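Local coordinates for Lmo2812 protein (Listeria monocytogenes EGD-e, PDB 5ZQA) that is a penicillin-binding protein that probably acts as a serine-type D-Ala-D-Ala carboxypeptidase, trimming the stem peptides of cell-wall peptidoglycan, at residues D223-G228 against C236-A241; T212-G217 against K260-T265; A39-E44 against I249-D254; K65-F70 against F179-K184. All blocks are in the same frame, centred on the assembly; numbering follows the deposited sequence.

Contact 1: D223-G228 against C236-A241; sequences DGLKTG and CFIGTA
Leu225 N and Lys226 N both donate to Ile238 O, at 2.8 Å from Leu225 N and along a straighter line (162°) from Lys226 N, so that one carbonyl serves two successive amides. This is a classic beta bulge, and a second lies just before it in the strand, where Asp223 and Gly224 both face Thr240. Between the bulges a cis peptide bond precedes Leu225. Elsewhere the antiparallel pairing is regular: Ile238 N reaches Lys226 O at 2.8 Å, and Gly228 and Cys236 exchange two bonds.

The Phe237 ring lies back over the partner strand, its CG anti to the backbone N (chi1 -176°). CD1 meets Lys226 O at 3.3 Å and Thr227 CG2 at 3.5 Å, while CZ sits near Gly224 O. On the reverse face Leu225 CD2 and Ile238 CG2 run side by side, 4.0 Å apart. Lys226 points to that face as well, and its NZ is held by Thr227 O at 2.9 Å and by Ser122, a predicted active-site residue. The Lys226-Thr227-Gly228 run matches the KTG motif of penicillin-binding proteins, and Lys226 probably binds substrate.

Farther out, Arg247 forms a salt bridge with Asp223 OD1; Thr240 OG1 bonds Val248 O and also Arg247. The hairpin forms one margin of the five-stranded sheet: helix 258-272 packs on its Phe237 side, helix 175-188 on its Ile238 side, and strand 246-255 continues the sheet beyond 236-241.

Contact 2: T212-G217 against K260-T265; sequences TNDLLG and KRFKDT
With CG anti to the carbonyl carbon in both residues, Leu215 (chi1 -73°) and Phe262 (chi1 -65°) lie alongside, pointing opposite ways, and Leu215 CG comes to 3.6 Å from Phe262 CD1. The loop half of the contact is an Asx turn, in which Asn213 OD1 accepts from Leu215 N at 3.0 Å, joined with a type I turn from Asn213 to Leu216. Together they wrap the chain round the aromatic ring presented by helix 258-272.

Asp214 CB stands over one face of that ring as a CH-pi contact, 4.1 Å from the Phe262 centroid, with the carboxylate plane inclined 48° to the ring. Arg261 CG lies over its centre on the opposite face, and Thr212 O approaches at the edge. The amide of Asn213 is almost parallel to the ring, yet its OD1 meets CE1 obliquely. Beyond the segments, Phe237 packs edge-to-face with Phe262, and Thr212 OG1 bonds Thr227 of strand 222-230, which ties this loop to the margin of the probable active site.

One turn farther along the helix, Leu215 CD1 rests 3.6 Å from Thr265 CG2. A water at the ring edge donates to Thr212 O at 2.6 Å and makes weak bonds to Asp214 OD2 and Arg261 NH2.

Contact 3: A39-E44 against I249-D254; sequences AVYSVE and ISIVLD
The Tyr41 ring turns its edge to strand 249-253: Ile249 O lies near the ring plane 4.0 Å from CD1, and Ile251 CG1 lies there too, a looser 4.5 Å from CE1. Phe179 of helix 175-188 stacks on the ring. With CG anti to the carbonyl carbon (chi1 -57°), the side chain extends to where Tyr41 OH bonds Glu51 and Thr175.

The backbones are joined by four hydrogen bonds. Ala39 and Ile251 exchange two, the straighter running from Ile251 N to Ala39 O (2.8 Å, 172°), and Tyr41 and Ile249 exchange the other two. This antiparallel pairing joins the first strand of the domain to its last across more than two hundred residues, as in the five-stranded sheet of penicillin-recognising enzymes, where N- and C-terminal strands lie together at the centre.

Val40 and Ser250 form the non-hydrogen-bonded pair between them, their CA atoms 4.1 Å apart. Both point to the face covered by helix 258-272, where Ser250 meets Thr265, and Val40 CG2 comes within 3.6 Å of Ile249 O. After the strand ends, Val43 CG2 touches Ile249 CD1 at 3.7 Å, at the partly exposed end of the contact, and Glu44 OE2 accepts from Arg247 N.

Contact 4: K65-F70 against F179-K184; sequences KLMTAF and FLLSSK
Leu181 reaches across to Met67 at the buried, more closely packed part of this helix-to-helix contact. Its CG is anti to the backbone N (chi1 172°), which carries the two methyls toward helix 65-77: CD1 meets Met67 CE at 3.8 Å, and CD2 lies 4.2 Å from Leu66 CB. Met67 is bent at both chi2 and chi3, and its side chain crosses that of Leu181 at about a right angle, so the contact is made by the terminal methyl while the sulfur is set back. Phe158 touches both Met67 and Leu181 from outside the pair. Leu66 CD1 also approaches Ser182 OG at 3.9 Å; that hydroxyl is satisfied by Leu178 O in its own helix and meets Leu66 by packing alone.

Toward Lys184 the contact becomes partly exposed. Lys184 O lies near the plane of the Phe70 ring, at its edge, 4.0 Å from CE1, and Lys184 CG is 4.1 Å from the same carbon. The lysine then bends at chi2 and chi3, and its end leads away from Phe70. No hydrogen bond links the two segments, whose axes come no closer than 10.2 Å and are inclined at 32°.

Helix 65-77 begins at Lys65 of the probable SxxK motif of penicillin-binding proteins. Lys65, predicted as the proton acceptor, points away from this interface, its NZ bonded to Ser62, Asn124 and Ser162. Phe70 meets His189, a magnesium ligand, edge-to-face. Helix 139-150 borders the contact at Met67, Phe70 and Lys184, and strand 222-230 lies against Leu66 and Ser182 through Leu225.

Overall arrangement
Contacts 1 and 3 belong to the same antiparallel sheet and are linked directly: Gly239 of contact 1 and Ser250 of contact 3 lie on neighbouring strands and share a backbone hydrogen bond. Both rest mainly on backbone bonds, whereas contacts 2 and 4, which bring helices into play, depend on side-chain packing. Contacts 1 and 4 lie deepest, each centred about 7 Å from the centre of the chain, and meet beside the predicted catalytic residues, where Lys226 approaches Lys65. Contacts 2 and 3 are centred about 14 and 13 Å out; both are largely buried, but contact 2 carries a water and an exposed carboxylate. Contact 4 borders the other face, with Phe179 packing on Tyr41.

Contact 1: D223-G228 against C236-A241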
loop_
_atom_site.group_PDB
_atom_site.type_symbol
_atom_site.label_atom_id
_atom_site.label_comp_id
_atom_site.label_asym_id
_atom_site.label_seq_id
_atom_site.Cartn_x
_atom_site.Cartn_y
_atom_site.Cartn_z
ATOM N N ASP A 223 -0.410 10.379 -7.976
ATOM C CA ASP A 223 -1.205 10.666 -6.780
ATOM C C ASP A 223 -1.266 9.498 -5.788
ATOM O O ASP A 223 -2.077 9.505 -4.859
ATOM C CB ASP A 223 -2.629 11.113 -7.161
ATOM C CG ASP A 223 -3.307 10.213 -8.192
ATOM O OD1 ASP A 223 -2.824 9.092 -8.455
ATOM O OD2 ASP A 223 -4.346 10.648 -8.752
ATOM N N GLY A 224 -0.373 8.527 -5.953
ATOM C CA GLY A 224 -0.313 7.396 -5.036
ATOM C C GLY A 224 0.838 6.481 -5.422
ATOM O O GLY A 224 1.565 6.786 -6.373
ATOM N N LEU A 225 0.989 5.338 -4.751
ATOM C CA LEU A 225 0.010 4.813 -3.817
ATOM C C LEU A 225 0.604 4.353 -2.471
ATOM O O LEU A 225 0.082 4.689 -1.418
ATOM C CB LEU A 225 -0.726 3.642 -4.477
ATOM C CG LEU A 225 -2.043 3.152 -3.888
ATOM C CD1 LEU A 225 -3.073 4.277 -3.827
ATOM C CD2 LEU A 225 -2.573 2.004 -4.735
ATOM N N LYS A 226 1.657 3.542 -2.496
ATOM C CA LYS A 226 2.164 2.974 -1.241
ATOM C C LYS A 226 3.556 2.376 -1.369
ATOM O O LYS A 226 3.831 1.646 -2.318
ATOM C CB LYS A 226 1.207 1.885 -0.727
ATOM C CG LYS A 226 1.550 1.340 0.673
ATOM C CD LYS A 226 1.153 2.312 1.779
ATOM C CE LYS A 226 1.759 1.916 3.116
ATOM N NZ LYS A 226 3.235 2.192 3.175
ATOM N N THR A 227 4.400 2.643 -0.379
ATOM C CA THR A 227 5.736 2.050 -0.266
ATOM C C THR A 227 5.753 0.814 0.618
ATOM O O THR A 227 4.830 0.585 1.404
ATOM C CB THR A 227 6.740 3.038 0.350
ATOM O OG1 THR A 227 6.265 3.441 1.642
ATOM C CG2 THR A 227 6.910 4.271 -0.515
ATOM N N GLY A 228 6.827 0.038 0.509
ATOM C CA GLY A 228 7.112 -1.024 1.464
ATOM C C GLY A 228 8.612 -1.214 1.570
ATOM O O GLY A 228 9.336 -0.929 0.613
ATOM N N CYS A 236 10.109 -1.383 -2.051
ATOM C CA CYS A 236 8.936 -1.625 -2.880
ATOM C C CYS A 236 8.103 -0.370 -3.042
ATOM O O CYS A 236 8.075 0.478 -2.162
ATOM C CB CYS A 236 8.069 -2.727 -2.267
ATOM S SG CYS A 236 8.917 -4.321 -2.025
ATOM N N PHE A 237 7.399 -0.257 -4.163
ATOM C CA PHE A 237 6.488 0.869 -4.350
ATOM C C PHE A 237 5.419 0.543 -5.372
ATOM O O PHE A 237 5.724 0.068 -6.466
ATOM C CB PHE A 237 7.252 2.134 -4.788
ATOM C CG PHE A 237 6.376 3.361 -4.918
ATOM C CD1 PHE A 237 5.699 3.863 -3.818
ATOM C CD2 PHE A 237 6.232 4.012 -6.134
ATOM C CE1 PHE A 237 4.893 4.997 -3.924
ATOM C CE2 PHE A 237 5.426 5.149 -6.243
ATOM C CZ PHE A 237 4.758 5.629 -5.147
ATOM N N ILE A 238 4.166 0.809 -5.010
ATOM C CA ILE A 238 3.062 0.815 -5.961
ATOM C C ILE A 238 2.758 2.271 -6.274
ATOM O O ILE A 238 2.428 3.047 -5.379
ATOM C CB ILE A 238 1.811 0.102 -5.419
ATOM C CG1 ILE A 238 2.111 -1.382 -5.224
ATOM C CG2 ILE A 238 0.636 0.245 -6.403
ATOM C CD1 ILE A 238 0.991 -2.176 -4.554
ATOM N N GLY A 239 2.929 2.642 -7.540
ATOM C CA GLY A 239 2.641 3.991 -7.986
ATOM C C GLY A 239 1.367 4.049 -8.806
ATOM O O GLY A 239 0.976 3.062 -9.410
ATOM N N THR A 240 0.722 5.211 -8.830
ATOM C CA THR A 240 -0.380 5.414 -9.757
ATOM C C THR A 240 -0.408 6.876 -10.185
ATOM O O THR A 240 -0.062 7.779 -9.407
ATOM C CB THR A 240 -1.736 4.963 -9.162
ATOM O OG1 THR A 240 -2.740 5.019 -10.187
ATOM C CG2 THR A 240 -2.157 5.812 -7.969
ATOM N N ALA A 241 -0.771 7.082 -11.444
ATOM C CA ALA A 241 -0.832 8.409 -12.049
ATOM C C ALA A 241 -1.919 8.412 -13.100
ATOM O O ALA A 241 -2.159 7.390 -13.738
ATOM C CB ALA A 241 0.503 8.774 -12.682
#

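Contact 2: T212-G217 against K260-T265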
loop_
_atom_site.group_PDB
_atom_site.type_symbol
_atom_site.label_atom_id
_atom_site.label_comp_id
_atom_site.label_asym_id
_atom_site.label_seq_id
_atom_site.Cartn_x
_atom_site.Cartn_y
_atom_site.Cartn_z
ATOM N N THR A 212 5.998 8.747 2.832
ATOM C CA THR A 212 7.123 7.966 2.336
ATOM C C THR A 212 7.224 7.998 0.806
ATOM O O THR A 212 8.212 7.515 0.234
ATOM C CB THR A 212 7.021 6.499 2.786
ATOM O OG1 THR A 212 5.793 5.945 2.292
ATOM C CG2 THR A 212 7.055 6.378 4.317
ATOM N N ASN A 213 6.212 8.551 0.138
ATOM C CA ASN A 213 6.214 8.620 -1.327
ATOM C C ASN A 213 6.992 9.831 -1.816
ATOM O O ASN A 213 6.447 10.934 -1.913
ATOM C CB ASN A 213 4.778 8.661 -1.862
ATOM C CG ASN A 213 4.713 8.663 -3.384
ATOM O OD1 ASN A 213 5.727 8.822 -4.078
ATOM N ND2 ASN A 213 3.507 8.493 -3.914
ATOM N N ASP A 214 8.257 9.615 -2.156
ATOM C CA ASP A 214 9.136 10.715 -2.554
ATOM C C ASP A 214 8.851 11.266 -3.952
ATOM O O ASP A 214 9.432 12.276 -4.337
ATOM C CB ASP A 214 10.600 10.274 -2.483
ATOM C CG ASP A 214 11.075 10.039 -1.057
ATOM O OD1 ASP A 214 10.435 10.554 -0.114
ATOM O OD2 ASP A 214 12.100 9.349 -0.879
ATOM N N LEU A 215 7.982 10.616 -4.722
ATOM C CA LEU A 215 7.722 11.074 -6.089
ATOM C C LEU A 215 6.552 12.042 -6.204
ATOM O O LEU A 215 6.262 12.537 -7.293
ATOM C CB LEU A 215 7.473 9.882 -7.018
ATOM C CG LEU A 215 8.697 9.045 -7.380
ATOM C CD1 LEU A 215 8.245 7.835 -8.208
ATOM C CD2 LEU A 215 9.706 9.874 -8.161
ATOM N N LEU A 216 5.859 12.296 -5.098
ATOM C CA LEU A 216 4.792 13.283 -5.122
ATOM C C LEU A 216 5.375 14.647 -5.480
ATOM O O LEU A 216 6.316 15.109 -4.840
ATOM C CB LEU A 216 4.066 13.337 -3.774
ATOM C CG LEU A 216 3.291 12.072 -3.402
ATOM C CD1 LEU A 216 2.837 12.162 -1.942
ATOM C CD2 LEU A 216 2.095 11.847 -4.328
ATOM N N GLY A 217 4.822 15.269 -6.520
ATOM C CA GLY A 217 5.316 16.553 -6.992
ATOM C C GLY A 217 6.486 16.450 -7.958
ATOM O O GLY A 217 6.963 17.469 -8.467
ATOM N N LYS A 260 16.330 3.817 -5.622
ATOM C CA LYS A 260 16.170 2.993 -6.817
ATOM C C LYS A 260 14.714 2.604 -7.084
ATOM O O LYS A 260 14.315 2.485 -8.245
ATOM C CB LYS A 260 17.017 1.729 -6.712
ATOM C CG LYS A 260 18.504 1.946 -6.992
ATOM C CD LYS A 260 19.323 0.774 -6.503
ATOM C CE LYS A 260 20.795 0.879 -6.929
ATOM N NZ LYS A 260 20.901 0.701 -8.393
ATOM N N ARG A 261 13.924 2.389 -6.035
ATOM C CA ARG A 261 12.530 2.023 -6.293
ATOM C C ARG A 261 11.832 3.170 -7.006
ATOM O O ARG A 261 10.933 2.941 -7.815
ATOM C CB ARG A 261 11.782 1.654 -5.002
ATOM C CG ARG A 261 11.337 2.824 -4.173
ATOM C CD ARG A 261 10.644 2.367 -2.917
ATOM N NE ARG A 261 10.949 3.268 -1.819
ATOM C CZ ARG A 261 10.715 2.993 -0.543
ATOM N NH1 ARG A 261 10.186 1.827 -0.193
ATOM N NH2 ARG A 261 11.041 3.876 0.392
ATOM N N PHE A 262 12.244 4.406 -6.736
ATOM C CA PHE A 262 11.584 5.536 -7.370
ATOM C C PHE A 262 12.160 5.807 -8.771
ATOM O O PHE A 262 11.441 6.234 -9.669
ATOM C CB PHE A 262 11.661 6.779 -6.465
ATOM C CG PHE A 262 10.903 6.624 -5.160
ATOM C CD1 PHE A 262 9.556 6.309 -5.163
ATOM C CD2 PHE A 262 11.542 6.792 -3.939
ATOM C CE1 PHE A 262 8.852 6.170 -3.980
ATOM C CE2 PHE A 262 10.844 6.648 -2.751
ATOM C CZ PHE A 262 9.491 6.333 -2.778
ATOM N N LYS A 263 13.452 5.538 -8.958
ATOM C CA LYS A 263 14.046 5.615 -10.296
ATOM C C LYS A 263 13.409 4.596 -11.222
ATOM O O LYS A 263 13.160 4.889 -12.394
ATOM C CB LYS A 263 15.554 5.385 -10.239
ATOM C CG LYS A 263 16.312 6.425 -9.455
ATOM C CD LYS A 263 16.461 7.709 -10.237
ATOM C CE LYS A 263 17.495 8.610 -9.563
ATOM N NZ LYS A 263 17.742 9.830 -10.362
ATOM N N ASP A 264 13.160 3.396 -10.703
ATOM C CA ASP A 264 12.450 2.376 -11.481
ATOM C C ASP A 264 11.041 2.843 -11.834
ATOM O O ASP A 264 10.573 2.622 -12.952
ATOM C CB ASP A 264 12.331 1.044 -10.720
ATOM C CG ASP A 264 13.662 0.329 -10.525
ATOM O OD1 ASP A 264 14.663 0.664 -11.198
ATOM O OD2 ASP A 264 13.685 -0.594 -9.677
ATOM N N THR A 265 10.357 3.450 -10.866
ATOM C CA THR A 265 9.002 3.930 -11.089
ATOM C C THR A 265 8.967 5.013 -12.158
ATOM O O THR A 265 8.043 5.047 -12.970
ATOM C CB THR A 265 8.381 4.441 -9.780
ATOM O OG1 THR A 265 8.295 3.346 -8.870
ATOM C CG2 THR A 265 6.975 4.999 -9.999
HETATM O O HOH W 1 10.617 6.999 1.043
#

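Contact 3: A39-E44 against I249-D254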
loop_
_atom_site.group_PDB
_atom_site.type_symbol
_atom_site.label_atom_id
_atom_site.label_comp_id
_atom_site.label_asym_id
_atom_site.label_seq_id
_atom_site.Cartn_x
_atom_site.Cartn_y
_atom_site.Cartn_z
ATOM N N ALA A 39 6.238 -4.076 -12.988
ATOM C CA ALA A 39 5.247 -4.021 -14.049
ATOM C C ALA A 39 4.557 -2.672 -14.063
ATOM O O ALA A 39 4.579 -1.935 -13.071
ATOM C CB ALA A 39 4.211 -5.153 -13.887
ATOM N N VAL A 40 3.951 -2.338 -15.193
ATOM C CA VAL A 40 3.047 -1.198 -15.229
ATOM C C VAL A 40 1.875 -1.590 -16.117
ATOM O O VAL A 40 2.054 -2.270 -17.139
ATOM C CB VAL A 40 3.765 0.115 -15.695
ATOM C CG1 VAL A 40 4.411 -0.029 -17.099
ATOM C CG2 VAL A 40 2.815 1.315 -15.612
ATOM N N TYR A 41 0.679 -1.214 -15.670
ATOM C CA TYR A 41 -0.573 -1.626 -16.301
ATOM C C TYR A 41 -1.487 -0.442 -16.575
ATOM O O TYR A 41 -1.527 0.519 -15.812
ATOM C CB TYR A 41 -1.340 -2.619 -15.414
ATOM C CG TYR A 41 -0.588 -3.874 -15.019
ATOM C CD1 TYR A 41 0.204 -3.893 -13.882
ATOM C CD2 TYR A 41 -0.682 -5.043 -15.772
ATOM C CE1 TYR A 41 0.885 -5.019 -13.499
ATOM C CE2 TYR A 41 0.013 -6.182 -15.404
ATOM C CZ TYR A 41 0.795 -6.168 -14.262
ATOM O OH TYR A 41 1.489 -7.301 -13.892
ATOM N N SER A 42 -2.260 -0.542 -17.649
ATOM C CA SER A 42 -3.352 0.387 -17.902
ATOM C C SER A 42 -4.612 -0.021 -17.133
ATOM O O SER A 42 -5.100 -1.143 -17.270
ATOM C CB SER A 42 -3.657 0.450 -19.399
ATOM O OG SER A 42 -4.796 1.258 -19.618
ATOM N N VAL A 43 -5.134 0.887 -16.322
ATOM C CA VAL A 43 -6.329 0.614 -15.535
ATOM C C VAL A 43 -7.564 0.396 -16.410
ATOM O O VAL A 43 -8.411 -0.446 -16.102
ATOM C CB VAL A 43 -6.592 1.767 -14.541
ATOM C CG1 VAL A 43 -8.003 1.707 -13.978
ATOM C CG2 VAL A 43 -5.555 1.736 -13.422
ATOM N N GLU A 44 -7.657 1.135 -17.511
ATOM C CA GLU A 44 -8.893 1.145 -18.290
ATOM C C GLU A 44 -9.234 -0.228 -18.889
ATOM O O GLU A 44 -10.391 -0.665 -18.847
ATOM C CB GLU A 44 -8.802 2.202 -19.390
ATOM C CG GLU A 44 -8.904 3.649 -18.872
ATOM C CD GLU A 44 -7.725 4.076 -17.998
ATOM O OE1 GLU A 44 -6.570 3.671 -18.289
ATOM O OE2 GLU A 44 -7.960 4.813 -17.009
ATOM N N ILE A 249 -1.049 1.999 -13.242
ATOM C CA ILE A 249 -0.557 1.566 -11.946
ATOM C C ILE A 249 0.763 0.847 -12.161
ATOM O O ILE A 249 0.854 -0.072 -12.980
ATOM C CB ILE A 249 -1.557 0.653 -11.237
ATOM C CG1 ILE A 249 -2.821 1.446 -10.890
ATOM C CG2 ILE A 249 -0.935 0.073 -9.962
ATOM C CD1 ILE A 249 -3.929 0.585 -10.298
ATOM N N SER A 250 1.796 1.294 -11.454
ATOM C CA SER A 250 3.111 0.664 -11.545
ATOM C C SER A 250 3.409 -0.115 -10.277
ATOM O O SER A 250 3.013 0.291 -9.188
ATOM C CB SER A 250 4.192 1.719 -11.787
ATOM O OG SER A 250 4.265 2.626 -10.691
ATOM N N ILE A 251 4.100 -1.242 -10.428
ATOM C CA ILE A 251 4.511 -2.061 -9.294
ATOM C C ILE A 251 6.020 -2.292 -9.336
ATOM O O ILE A 251 6.543 -2.740 -10.358
ATOM C CB ILE A 251 3.838 -3.445 -9.299
ATOM C CG1 ILE A 251 2.339 -3.350 -9.615
ATOM C CG2 ILE A 251 4.123 -4.165 -7.990
ATOM C CD1 ILE A 251 1.575 -2.724 -8.551
ATOM N N VAL A 252 6.703 -1.986 -8.233
ATOM C CA VAL A 252 8.134 -2.233 -8.058
ATOM C C VAL A 252 8.345 -3.043 -6.790
ATOM O O VAL A 252 7.940 -2.613 -5.714
ATOM C CB VAL A 252 8.927 -0.906 -7.973
ATOM C CG1 VAL A 252 10.321 -1.129 -7.388
ATOM C CG2 VAL A 252 8.996 -0.254 -9.349
ATOM N N LEU A 253 8.955 -4.218 -6.922
ATOM C CA LEU A 253 9.244 -5.089 -5.786
ATOM C C LEU A 253 10.728 -5.422 -5.721
ATOM O O LEU A 253 11.325 -5.785 -6.734
ATOM C CB LEU A 253 8.429 -6.387 -5.874
ATOM C CG LEU A 253 6.917 -6.196 -5.987
ATOM C CD1 LEU A 253 6.239 -7.518 -6.345
ATOM C CD2 LEU A 253 6.372 -5.647 -4.679
ATOM N N ASP A 254 11.300 -5.280 -4.531
ATOM C CA ASP A 254 12.697 -5.653 -4.242
ATOM C C ASP A 254 13.710 -4.862 -5.065
ATOM O O ASP A 254 14.613 -5.439 -5.688
ATOM C CB ASP A 254 12.908 -7.165 -4.463
ATOM C CG ASP A 254 14.199 -7.681 -3.827
ATOM O OD1 ASP A 254 14.696 -7.050 -2.864
ATOM O OD2 ASP A 254 14.714 -8.722 -4.288
#

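Contact 4: K65-F70 against F179-K184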
loop_
_atom_site.group_PDB
_atom_site.type_symbol
_atom_site.label_atom_id
_atom_site.label_comp_id
_atom_site.label_asym_id
_atom_site.label_seq_id
_atom_site.Cartn_x
_atom_site.Cartn_y
_atom_site.Cartn_z
ATOM N N LYS A 65 -0.887 -2.939 3.675
ATOM C CA LYS A 65 -1.748 -1.894 4.212
ATOM C C LYS A 65 -2.798 -1.404 3.221
ATOM O O LYS A 65 -3.798 -0.812 3.634
ATOM C CB LYS A 65 -0.901 -0.722 4.697
ATOM C CG LYS A 65 -0.035 -1.067 5.906
ATOM C CD LYS A 65 0.887 0.087 6.250
ATOM C CE LYS A 65 1.571 -0.121 7.602
ATOM N NZ LYS A 65 2.638 -1.136 7.505
ATOM N N LEU A 66 -2.607 -1.670 1.931
ATOM C CA LEU A 66 -3.638 -1.311 0.957
ATOM C C LEU A 66 -4.888 -2.165 1.153
ATOM O O LEU A 66 -6.002 -1.686 0.948
ATOM C CB LEU A 66 -3.123 -1.452 -0.475
ATOM C CG LEU A 66 -2.036 -0.425 -0.826
ATOM C CD1 LEU A 66 -1.474 -0.674 -2.210
ATOM C CD2 LEU A 66 -2.569 1.009 -0.737
ATOM N N MET A 67 -4.714 -3.421 1.560
ATOM C CA MET A 67 -5.884 -4.259 1.802
ATOM C C MET A 67 -6.554 -3.836 3.101
ATOM O O MET A 67 -7.785 -3.796 3.185
ATOM C CB MET A 67 -5.523 -5.746 1.864
ATOM C CG MET A 67 -6.719 -6.631 2.253
ATOM S SD MET A 67 -8.117 -6.526 1.114
ATOM C CE MET A 67 -7.588 -7.659 -0.171
ATOM N N THR A 68 -5.754 -3.509 4.112
ATOM C CA THR A 68 -6.330 -2.983 5.343
ATOM C C THR A 68 -7.096 -1.683 5.065
ATOM O O THR A 68 -8.203 -1.517 5.568
ATOM C CB THR A 68 -5.242 -2.776 6.408
ATOM O OG1 THR A 68 -4.563 -4.029 6.586
ATOM C CG2 THR A 68 -5.830 -2.323 7.765
ATOM N N ALA A 69 -6.524 -0.792 4.250
ATOM C CA ALA A 69 -7.216 0.444 3.860
ATOM C C ALA A 69 -8.546 0.129 3.182
ATOM O O ALA A 69 -9.570 0.750 3.501
ATOM C CB ALA A 69 -6.329 1.295 2.938
ATOM N N PHE A 70 -8.538 -0.823 2.251
ATOM C CA PHE A 70 -9.762 -1.212 1.550
ATOM C C PHE A 70 -10.846 -1.622 2.536
ATOM O O PHE A 70 -11.990 -1.173 2.437
ATOM C CB PHE A 70 -9.490 -2.358 0.557
ATOM C CG PHE A 70 -10.676 -2.705 -0.297
ATOM C CD1 PHE A 70 -10.940 -1.999 -1.455
ATOM C CD2 PHE A 70 -11.553 -3.712 0.080
ATOM C CE1 PHE A 70 -12.041 -2.310 -2.243
ATOM C CE2 PHE A 70 -12.648 -4.020 -0.699
ATOM C CZ PHE A 70 -12.888 -3.315 -1.861
ATOM N N PHE A 179 -1.589 -5.285 -8.845
ATOM C CA PHE A 179 -2.319 -4.419 -9.762
ATOM C C PHE A 179 -3.827 -4.515 -9.530
ATOM O O PHE A 179 -4.512 -3.501 -9.482
ATOM C CB PHE A 179 -1.992 -4.769 -11.221
ATOM C CG PHE A 179 -2.957 -4.172 -12.212
ATOM C CD1 PHE A 179 -3.139 -2.795 -12.279
ATOM C CD2 PHE A 179 -3.681 -4.981 -13.061
ATOM C CE1 PHE A 179 -4.028 -2.233 -13.171
ATOM C CE2 PHE A 179 -4.581 -4.423 -13.975
ATOM C CZ PHE A 179 -4.749 -3.047 -14.026
ATOM N N LEU A 180 -4.330 -5.738 -9.385
ATOM C CA LEU A 180 -5.758 -5.952 -9.179
ATOM C C LEU A 180 -6.222 -5.319 -7.873
ATOM O O LEU A 180 -7.252 -4.643 -7.841
ATOM C CB LEU A 180 -6.078 -7.448 -9.183
ATOM C CG LEU A 180 -7.560 -7.802 -9.036
ATOM C CD1 LEU A 180 -8.434 -6.999 -10.000
ATOM C CD2 LEU A 180 -7.746 -9.278 -9.272
ATOM N N LEU A 181 -5.473 -5.540 -6.798
ATOM C CA LEU A 181 -5.840 -4.951 -5.514
ATOM C C LEU A 181 -5.859 -3.431 -5.590
ATOM O O LEU A 181 -6.799 -2.783 -5.126
ATOM C CB LEU A 181 -4.877 -5.407 -4.427
ATOM C CG LEU A 181 -5.020 -4.719 -3.077
ATOM C CD1 LEU A 181 -6.427 -4.871 -2.517
ATOM C CD2 LEU A 181 -3.962 -5.243 -2.114
ATOM N N SER A 182 -4.818 -2.865 -6.185
ATOM C CA SER A 182 -4.694 -1.416 -6.264
ATOM C C SER A 182 -5.791 -0.819 -7.142
ATOM O O SER A 182 -6.362 0.213 -6.806
ATOM C CB SER A 182 -3.309 -1.033 -6.801
ATOM O OG SER A 182 -2.293 -1.510 -5.928
ATOM N N SER A 183 -6.075 -1.470 -8.265
ATOM C CA SER A 183 -7.112 -0.993 -9.178
ATOM C C SER A 183 -8.488 -1.051 -8.508
ATOM O O SER A 183 -9.271 -0.101 -8.605
ATOM C CB SER A 183 -7.087 -1.811 -10.477
ATOM O OG SER A 183 -7.498 -3.143 -10.257
ATOM N N LYS A 184 -8.776 -2.146 -7.807
ATOM C CA LYS A 184 -10.052 -2.292 -7.115
ATOM C C LYS A 184 -10.188 -1.263 -5.995
ATOM O O LYS A 184 -11.261 -0.702 -5.780
ATOM C CB LYS A 184 -10.197 -3.709 -6.550
ATOM C CG LYS A 184 -11.569 -4.010 -5.985
ATOM C CD LYS A 184 -12.601 -4.227 -7.076
ATOM C CE LYS A 184 -12.294 -5.466 -7.905
ATOM N NZ LYS A 184 -13.437 -5.778 -8.804
#